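PDB 4LLS: geranyltranstransferase from Roseobacter denitrificans, which probably condenses isopentenyl diphosphate with an allylic diphosphate to make longer isoprenoid diphosphates, a metal-dependent chain-elongation step. Local coordinates for residues A203-A211 and L223-F234. Residues are numbered along the deposited sequence; the frame is centred on the assembly and turned at random.
Sequences ALIGWSAQA and LKRYAQALGLAF. With IPE (3-methylbut-3-enyl trihydrogen diphosphate), chain C.
Gly206 and Ala227 bring the two helix backbones to within 5.0 Å of each other, CA to CA. The methyl of Ala227 therefore rests almost on bare main chain, its CB 3.7 Å from Gly206 CA. The same Ala227 CB meets Ala209 CB at 3.8 Å. With such small residues at the crossing, the axes of the two short segments approach to 8.4 Å, their N-to-C directions 145° apart. Toward Phe234, Ile205 is a knob in the hole formed by Ala227, Leu230, Gly231 and Phe234. Both of its branches lie against Gly231 CA; CG2, anti to the backbone N, also reaches Ala227 and Leu230. The other branch goes on to the Phe234 ring, which it meets obliquely, Ile205 CD1 ending 3.8 Å from Phe234 CD2. These are consecutive, roughly antiparallel helices, 190-215 and 221-244, of the all-helical polyprenyl synthase fold, and Phe234, at one end of their contact, lines the isopentenyl diphosphate pocket. The far end of its ring lies beside the bound ligand: Phe234 CZ is 3.6 Å from the phosphate oxygen O2A, and CE2 is near C5 of the isoprenyl part. Leu65 and Arg66 of helix 65-76 and Val306 of helix 297-308 also touch this ring. At the other end Leu223 lies against the carbonyl of Ala209, with CD1 3.3 Å from Ala209 O, and Ala209 CB meets the edge of the Tyr226 ring, whose hydroxyl is hydrogen-bonded to Leu299 O. Gln210 crosses the extended Lys224 chain with its amide, CD lying 3.8 Å from Lys224 CB; NE2 turns back in a weak hydrogen bond to Gly206 O, one turn earlier.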
loop_
_atom_site.group_PDB
_atom_site.type_symbol
_atom_site.label_atom_id
_atom_site.label_comp_id
_atom_site.label_asym_id
_atom_site.label_seq_id
_atom_site.Cartn_x
_atom_site.Cartn_y
_atom_site.Cartn_z
ATOM N N ALA A 203 -5.450 -2.238 -15.085
ATOM C CA ALA A 203 -6.256 -2.294 -13.877
ATOM C C ALA A 203 -6.450 -0.906 -13.270
ATOM O O ALA A 203 -7.573 -0.554 -12.879
ATOM C CB ALA A 203 -5.603 -3.227 -12.853
ATOM N N LEU A 204 -5.398 -0.112 -13.166
ATOM C CA LEU A 204 -5.569 1.203 -12.546
ATOM C C LEU A 204 -6.328 2.102 -13.476
ATOM O O LEU A 204 -7.023 2.995 -13.015
ATOM C CB LEU A 204 -4.243 1.881 -12.200
ATOM C CG LEU A 204 -3.331 1.201 -11.200
ATOM C CD1 LEU A 204 -2.259 2.186 -10.753
ATOM C CD2 LEU A 204 -4.130 0.611 -10.038
ATOM N N ILE A 205 -6.162 1.969 -14.788
ATOM C CA ILE A 205 -6.917 2.847 -15.728
ATOM C C ILE A 205 -8.393 2.467 -15.648
ATOM O O ILE A 205 -9.280 3.341 -15.642
ATOM C CB ILE A 205 -6.329 2.737 -17.164
ATOM C CG1 ILE A 205 -5.024 3.482 -17.215
ATOM C CG2 ILE A 205 -7.318 3.303 -18.173
ATOM C CD1 ILE A 205 -4.210 3.278 -18.468
ATOM N N GLY A 206 -8.678 1.197 -15.509
ATOM C CA GLY A 206 -10.050 0.726 -15.289
ATOM C C GLY A 206 -10.670 1.253 -14.014
ATOM O O GLY A 206 -11.834 1.677 -13.997
ATOM N N TRP A 207 -9.918 1.260 -12.926
ATOM C CA TRP A 207 -10.410 1.807 -11.666
ATOM C C TRP A 207 -10.714 3.282 -11.841
ATOM O O TRP A 207 -11.744 3.768 -11.397
ATOM C CB TRP A 207 -9.397 1.583 -10.550
ATOM C CG TRP A 207 -9.922 1.919 -9.173
ATOM C CD1 TRP A 207 -10.624 1.073 -8.345
ATOM C CD2 TRP A 207 -9.970 3.211 -8.539
ATOM N NE1 TRP A 207 -10.991 1.726 -7.203
ATOM C CE2 TRP A 207 -10.664 3.040 -7.310
ATOM C CE3 TRP A 207 -9.552 4.487 -8.892
ATOM C CZ2 TRP A 207 -10.820 4.078 -6.403
ATOM C CZ3 TRP A 207 -9.728 5.526 -8.006
ATOM C CH2 TRP A 207 -10.360 5.320 -6.770
ATOM N N SER A 208 -9.828 4.002 -12.507
ATOM C CA SER A 208 -9.988 5.434 -12.684
ATOM C C SER A 208 -11.242 5.776 -13.476
ATOM O O SER A 208 -11.993 6.698 -13.108
ATOM C CB SER A 208 -8.784 6.002 -13.408
ATOM O OG SER A 208 -7.578 5.775 -12.711
ATOM N N ALA A 209 -11.473 5.052 -14.561
ATOM C CA ALA A 209 -12.639 5.352 -15.403
ATOM C C ALA A 209 -13.935 4.925 -14.746
ATOM O O ALA A 209 -14.969 5.597 -14.933
ATOM C CB ALA A 209 -12.502 4.740 -16.754
ATOM N N GLN A 210 -13.909 3.877 -13.948
ATOM C CA GLN A 210 -15.122 3.426 -13.297
ATOM C C GLN A 210 -15.440 4.290 -12.100
ATOM O O GLN A 210 -16.555 4.201 -11.587
ATOM C CB GLN A 210 -15.022 1.964 -12.875
ATOM C CG GLN A 210 -15.030 1.032 -14.061
ATOM C CD GLN A 210 -15.005 -0.423 -13.657
ATOM O OE1 GLN A 210 -16.016 -0.998 -13.240
ATOM N NE2 GLN A 210 -13.827 -0.983 -13.642
ATOM N N ALA A 211 -14.477 5.064 -11.596
ATOM C CA ALA A 211 -14.657 5.799 -10.349
ATOM C C ALA A 211 -15.871 6.710 -10.345
ATOM O O ALA A 211 -16.600 6.752 -9.374
ATOM C CB ALA A 211 -13.412 6.593 -9.987
ATOM N N LEU A 223 -18.278 2.336 -18.786
ATOM C CA LEU A 223 -16.973 2.910 -18.484
ATOM C C LEU A 223 -15.899 1.839 -18.329
ATOM O O LEU A 223 -14.731 2.080 -18.654
ATOM C CB LEU A 223 -17.001 3.809 -17.281
ATOM C CG LEU A 223 -17.737 5.145 -17.535
ATOM C CD1 LEU A 223 -18.038 5.846 -16.230
ATOM C CD2 LEU A 223 -16.893 6.003 -18.425
ATOM N N LYS A 224 -16.295 0.660 -17.881
ATOM C CA LYS A 224 -15.362 -0.460 -17.844
ATOM C C LYS A 224 -14.911 -0.833 -19.272
ATOM O O LYS A 224 -13.725 -1.051 -19.513
ATOM C CB LYS A 224 -15.973 -1.637 -17.099
ATOM C CG LYS A 224 -15.002 -2.791 -16.913
ATOM C CD LYS A 224 -15.654 -3.935 -16.137
ATOM C CE LYS A 224 -14.650 -5.045 -15.855
ATOM N NZ LYS A 224 -15.105 -5.908 -14.731
ATOM N N ARG A 225 -15.853 -0.923 -20.206
ATOM C CA ARG A 225 -15.513 -1.225 -21.603
ATOM C C ARG A 225 -14.640 -0.141 -22.212
ATOM O O ARG A 225 -13.652 -0.424 -22.895
ATOM C CB ARG A 225 -16.748 -1.412 -22.465
ATOM C CG ARG A 225 -17.235 -2.842 -22.554
ATOM C CD ARG A 225 -18.326 -2.964 -23.603
ATOM N NE ARG A 225 -19.499 -2.174 -23.258
ATOM C CZ ARG A 225 -20.385 -2.530 -22.335
ATOM N NH1 ARG A 225 -20.242 -3.687 -21.692
ATOM N NH2 ARG A 225 -21.413 -1.741 -22.060
ATOM N N TYR A 226 -15.033 1.107 -21.987
ATOM C CA TYR A 226 -14.210 2.243 -22.396
ATOM C C TYR A 226 -12.775 2.074 -21.935
ATOM O O TYR A 226 -11.823 2.249 -22.690
ATOM C CB TYR A 226 -14.814 3.546 -21.873
ATOM C CG TYR A 226 -13.947 4.775 -21.959
ATOM C CD1 TYR A 226 -13.776 5.448 -23.154
ATOM C CD2 TYR A 226 -13.316 5.271 -20.815
ATOM C CE1 TYR A 226 -13.062 6.621 -23.224
ATOM C CE2 TYR A 226 -12.563 6.429 -20.874
ATOM C CZ TYR A 226 -12.426 7.095 -22.094
ATOM O OH TYR A 226 -11.699 8.281 -22.112
ATOM N N ALA A 227 -12.617 1.778 -20.659
ATOM C CA ALA A 227 -11.324 1.712 -20.068
ATOM C C ALA A 227 -10.506 0.532 -20.569
ATOM O O ALA A 227 -9.281 0.629 -20.630
ATOM C CB ALA A 227 -11.430 1.635 -18.565
ATOM N N GLN A 228 -11.162 -0.565 -20.921
ATOM C CA GLN A 228 -10.433 -1.729 -21.490
ATOM C C GLN A 228 -9.736 -1.327 -22.795
ATOM O O GLN A 228 -8.506 -1.470 -22.947
ATOM C CB GLN A 228 -11.389 -2.905 -21.711
ATOM C CG GLN A 228 -11.829 -3.547 -20.404
ATOM C CD GLN A 228 -12.999 -4.525 -20.525
ATOM O OE1 GLN A 228 -13.786 -4.467 -21.469
ATOM N NE2 GLN A 228 -13.149 -5.391 -19.516
ATOM N N ALA A 229 -10.459 -0.627 -23.644
ATOM C CA ALA A 229 -9.875 -0.131 -24.894
ATOM C C ALA A 229 -8.837 0.948 -24.623
ATOM O O ALA A 229 -7.769 1.004 -25.250
ATOM C CB ALA A 229 -10.941 0.421 -25.788
ATOM N N LEU A 230 -9.210 1.918 -23.799
ATOM C CA LEU A 230 -8.314 3.018 -23.507
ATOM C C LEU A 230 -6.980 2.545 -22.948
ATOM O O LEU A 230 -5.915 3.059 -23.292
ATOM C CB LEU A 230 -8.990 4.019 -22.545
ATOM C CG LEU A 230 -8.230 5.325 -22.328
ATOM C CD1 LEU A 230 -8.457 6.237 -23.517
ATOM C CD2 LEU A 230 -8.676 6.042 -21.053
ATOM N N GLY A 231 -7.039 1.633 -22.003
ATOM C CA GLY A 231 -5.813 1.170 -21.364
ATOM C C GLY A 231 -4.906 0.471 -22.359
ATOM O O GLY A 231 -3.695 0.578 -22.255
ATOM N N LEU A 232 -5.484 -0.342 -23.238
ATOM C CA LEU A 232 -4.654 -1.053 -24.217
ATOM C C LEU A 232 -4.059 -0.039 -25.181
ATOM O O LEU A 232 -2.877 -0.100 -25.505
ATOM C CB LEU A 232 -5.481 -2.090 -24.964
ATOM C CG LEU A 232 -4.708 -2.873 -26.015
ATOM C CD1 LEU A 232 -3.461 -3.528 -25.458
ATOM C CD2 LEU A 232 -5.657 -3.918 -26.596
ATOM N N ALA A 233 -4.861 0.921 -25.632
ATOM C CA ALA A 233 -4.324 1.974 -26.503
ATOM C C ALA A 233 -3.175 2.710 -25.804
ATOM O O ALA A 233 -2.145 3.017 -26.410
ATOM C CB ALA A 233 -5.426 2.969 -26.879
ATOM N N PHE A 234 -3.385 3.052 -24.539
ATOM C CA PHE A 234 -2.380 3.730 -23.748
ATOM C C PHE A 234 -1.063 2.914 -23.702
ATOM O O PHE A 234 0.017 3.483 -23.847
ATOM C CB PHE A 234 -2.931 3.983 -22.334
ATOM C CG PHE A 234 -1.901 4.467 -21.342
ATOM C CD1 PHE A 234 -1.636 5.795 -21.228
ATOM C CD2 PHE A 234 -1.109 3.553 -20.664
ATOM C CE1 PHE A 234 -0.627 6.224 -20.366
ATOM C CE2 PHE A 234 -0.133 3.968 -19.790
ATOM C CZ PHE A 234 0.128 5.310 -19.696
HETATM C C1 IPE C . 3.857 5.472 -16.926
HETATM O O1 IPE C . 2.529 6.030 -16.863
HETATM C C2 IPE C . 3.801 4.032 -16.428
HETATM C C3 IPE C . 2.872 3.198 -17.274
HETATM C C4 IPE C . 1.830 2.560 -16.745
HETATM C C5 IPE C . 3.207 2.949 -18.713
HETATM P PA IPE C . 2.263 7.499 -17.422
HETATM O O1A IPE C . 2.793 7.615 -18.858
HETATM O O2A IPE C . 0.839 7.763 -17.226
HETATM O O3A IPE C . 3.112 8.441 -16.470
HETATM P PB IPE C . 2.949 9.910 -15.803
HETATM O O1B IPE C . 4.370 10.426 -15.630
HETATM O O2B IPE C . 2.146 10.758 -16.749
HETATM O O3B IPE C . 2.193 9.630 -14.527
#